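Local coordinates for protein dipeptidase AC. Metallo peptidase. MEROPS family M19 (Rhodobacter sphaeroides, PDB 3LY0) that probably hydrolyses dipeptides as a zinc-dependent metallodipeptidase, and binds a phosphinate mimic of L-Ala-D-Ala beside its two zinc ions, at residues A[38-42]-A[43-47]. Numbering follows the deposited sequence.
Sequences GHLDL and PRMKE
D41 is the N-cap of helix 42-48, and its buried carboxylate serves both the backbone and the side chain of R44. OD1 of D41 accepts from N of R44 at 2.9 Å, the capping bond. OD2 of D41 forms a salt bridge with NE of R44 at 2.8 Å and also accepts from NH2. Both nitrogens come to OD2 from the same face of the carboxylate, whose plane lies 30° from the guanidinium. The D41 side chain is placed for this by chi1 of 48°, which sets CG between the backbone N and the carbonyl carbon. The R44 chain bends at chi3 (-66°), and its head turns back along the loop. NH1 of R44 makes a hydrogen bond to O of G38 at 2.9 Å, in the guanidinium plane, while O of H39 lies over one face. With an alanine at R44, OD2 of D41 would probably be left without its charged mate and O of G38 without its NH1 donor. Packing is tight at the chain junction, where CB of L42 lies 3.4 Å from CD of P43. CD2 of L40 and CG of M45, 3.9 Å apart, add an apolar patch. The outer side is looser, with G38 and K46 exposed. NZ of K46 makes a hydrogen bond to O of G130. The cap marks where the loop after helix 27-32 passes into helix 42-48. M45 reaches F50 and F55 of strand 50-57, V132 of strand 132-139 and W31 of helix 27-32.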
ATOM      1  N   GLY A  38       8.515  -9.834 -12.345  1.00 13.38           N
ATOM      2  CA  GLY A  38       7.979  -9.005 -11.283  1.00 14.30           C
ATOM      3  C   GLY A  38       8.992  -8.063 -10.665  1.00 13.02           C
ATOM      4  O   GLY A  38      10.060  -7.803 -11.234  1.00 13.07           O
ATOM      5  N   HIS A  39       8.652  -7.551  -9.489  1.00 11.24           N
ATOM      6  CA  HIS A  39       9.395  -6.457  -8.880  1.00 11.58           C
ATOM      7  C   HIS A  39      10.218  -6.872  -7.676  1.00 10.84           C
ATOM      8  O   HIS A  39      11.258  -6.274  -7.405  1.00 12.96           O
ATOM      9  CB  HIS A  39       8.442  -5.351  -8.436  1.00 11.18           C
ATOM     10  CG  HIS A  39       7.784  -4.625  -9.561  1.00 11.93           C
ATOM     11  ND1 HIS A  39       6.564  -4.000  -9.423  1.00 10.62           N
ATOM     12  CD2 HIS A  39       8.176  -4.415 -10.842  1.00 12.30           C
ATOM     13  CE1 HIS A  39       6.231  -3.437 -10.570  1.00  9.92           C
ATOM     14  NE2 HIS A  39       7.194  -3.671 -11.447  1.00 12.24           N
ATOM     15  N   LEU A  40       9.739  -7.877  -6.950  1.00  9.93           N
ATOM     16  CA  LEU A  40      10.319  -8.262  -5.665  1.00 11.09           C
ATOM     17  C   LEU A  40      10.721  -9.731  -5.600  1.00 12.62           C
ATOM     18  O   LEU A  40      10.120 -10.590  -6.255  1.00 13.25           O
ATOM     19  CB  LEU A  40       9.322  -7.992  -4.526  1.00 11.52           C
ATOM     20  CG  LEU A  40       9.077  -6.529  -4.155  1.00 10.42           C
ATOM     21  CD1 LEU A  40       7.778  -6.409  -3.347  1.00 12.17           C
ATOM     22  CD2 LEU A  40      10.247  -5.960  -3.387  1.00 11.91           C
ATOM     23  N   ASP A  41      11.739  -9.993  -4.781  1.00 10.64           N
ATOM     24  CA  ASP A  41      12.094 -11.310  -4.263  1.00 12.47           C
ATOM     25  C   ASP A  41      13.212 -11.038  -3.263  1.00 10.98           C
ATOM     26  O   ASP A  41      13.703  -9.913  -3.183  1.00 11.82           O
ATOM     27  CB  ASP A  41      12.520 -12.294  -5.366  1.00 13.48           C
ATOM     28  CG  ASP A  41      13.538 -11.707  -6.322  1.00 14.07           C
ATOM     29  OD1 ASP A  41      14.659 -11.391  -5.870  1.00 14.26           O
ATOM     30  OD2 ASP A  41      13.211 -11.569  -7.529  1.00 13.88           O
ATOM     31  N   LEU A  42      13.597 -12.034  -2.481  1.00 12.80           N
ATOM     32  CA  LEU A  42      14.546 -11.756  -1.405  1.00 13.99           C
ATOM     33  C   LEU A  42      15.908 -11.221  -1.906  1.00 13.51           C
ATOM     34  O   LEU A  42      16.392 -10.204  -1.403  1.00 13.02           O
ATOM     35  CB  LEU A  42      14.694 -12.963  -0.473  1.00 13.41           C
ATOM     36  CG  LEU A  42      15.593 -12.730   0.748  1.00 14.70           C
ATOM     37  CD1 LEU A  42      15.190 -11.475   1.509  1.00 15.87           C
ATOM     38  CD2 LEU A  42      15.578 -13.946   1.655  1.00 17.67           C
ATOM     39  N   PRO A  43      16.513 -11.887  -2.909  1.00 13.37           N
ATOM     40  CA  PRO A  43      17.800 -11.370  -3.389  1.00 14.12           C
ATOM     41  C   PRO A  43      17.711  -9.935  -3.904  1.00 13.90           C
ATOM     42  O   PRO A  43      18.584  -9.123  -3.571  1.00 13.96           O
ATOM     43  CB  PRO A  43      18.170 -12.340  -4.515  1.00 15.70           C
ATOM     44  CG  PRO A  43      17.488 -13.618  -4.140  1.00 15.21           C
ATOM     45  CD  PRO A  43      16.162 -13.165  -3.546  1.00 15.11           C
ATOM     46  N   ARG A  44      16.692  -9.611  -4.696  1.00 11.84           N
ATOM     47  CA  ARG A  44      16.598  -8.249  -5.209  1.00 11.76           C
ATOM     48  C   ARG A  44      16.301  -7.229  -4.110  1.00 10.59           C
ATOM     49  O   ARG A  44      16.747  -6.084  -4.191  1.00 11.87           O
ATOM     50  CB  ARG A  44      15.608  -8.144  -6.366  1.00 12.65           C
ATOM     51  CG  ARG A  44      16.132  -8.733  -7.667  1.00 13.69           C
ATOM     52  CD  ARG A  44      15.197  -8.439  -8.828  1.00 16.07           C
ATOM     53  NE  ARG A  44      13.918  -9.123  -8.666  1.00 15.04           N
ATOM     54  CZ  ARG A  44      12.835  -8.888  -9.406  1.00 15.26           C
ATOM     55  NH1 ARG A  44      12.861  -7.959 -10.356  1.00 16.38           N
ATOM     56  NH2 ARG A  44      11.718  -9.566  -9.180  1.00 14.35           N
ATOM     57  N   MET A  45      15.540  -7.632  -3.089  1.00 11.18           N
ATOM     58  CA  MET A  45      15.341  -6.754  -1.937  1.00 10.38           C
ATOM     59  C   MET A  45      16.679  -6.341  -1.343  1.00 12.44           C
ATOM     60  O   MET A  45      16.895  -5.175  -1.023  1.00 12.70           O
ATOM     61  CB  MET A  45      14.511  -7.446  -0.844  1.00 10.96           C
ATOM     62  CG  MET A  45      13.017  -7.598  -1.148  1.00 10.62           C
ATOM     63  SD  MET A  45      12.190  -8.613   0.149  1.00  7.05           S
ATOM     64  CE  MET A  45      10.476  -8.573  -0.468  1.00 14.32           C
ATOM     65  N   LYS A  46      17.579  -7.307  -1.168  1.00 12.56           N
ATOM     66  CA  LYS A  46      18.874  -6.981  -0.571  1.00 13.91           C
ATOM     67  C   LYS A  46      19.686  -6.064  -1.484  1.00 14.05           C
ATOM     68  O   LYS A  46      20.333  -5.138  -1.008  1.00 14.96           O
ATOM     69  CB  LYS A  46      19.673  -8.239  -0.219  1.00 15.05           C
ATOM     70  CG  LYS A  46      18.917  -9.234   0.649  1.00 16.91           C
ATOM     71  CD  LYS A  46      18.334  -8.580   1.898  1.00 19.23           C
ATOM     72  CE  LYS A  46      19.416  -8.106   2.855  1.00 22.14           C
ATOM     73  NZ  LYS A  46      18.822  -7.621   4.138  1.00 23.20           N
ATOM     74  N   GLU A  47      19.635  -6.302  -2.790  1.00 13.35           N
ATOM     75  CA  GLU A  47      20.389  -5.465  -3.726  1.00 13.73           C
ATOM     76  C   GLU A  47      19.865  -4.034  -3.782  1.00 13.98           C
ATOM     77  O   GLU A  47      20.632  -3.089  -3.954  1.00 17.38           O
ATOM     78  CB  GLU A  47      20.404  -6.069  -5.136  1.00 14.16           C
ATOM     79  CG  GLU A  47      21.059  -7.446  -5.224  1.00 16.96           C
ATOM     80  CD  GLU A  47      22.436  -7.491  -4.565  1.00 18.03           C
ATOM     81  OE1 GLU A  47      23.234  -6.553  -4.752  1.00 17.87           O
ATOM     82  OE2 GLU A  47      22.719  -8.468  -3.850  1.00 20.27           O
TER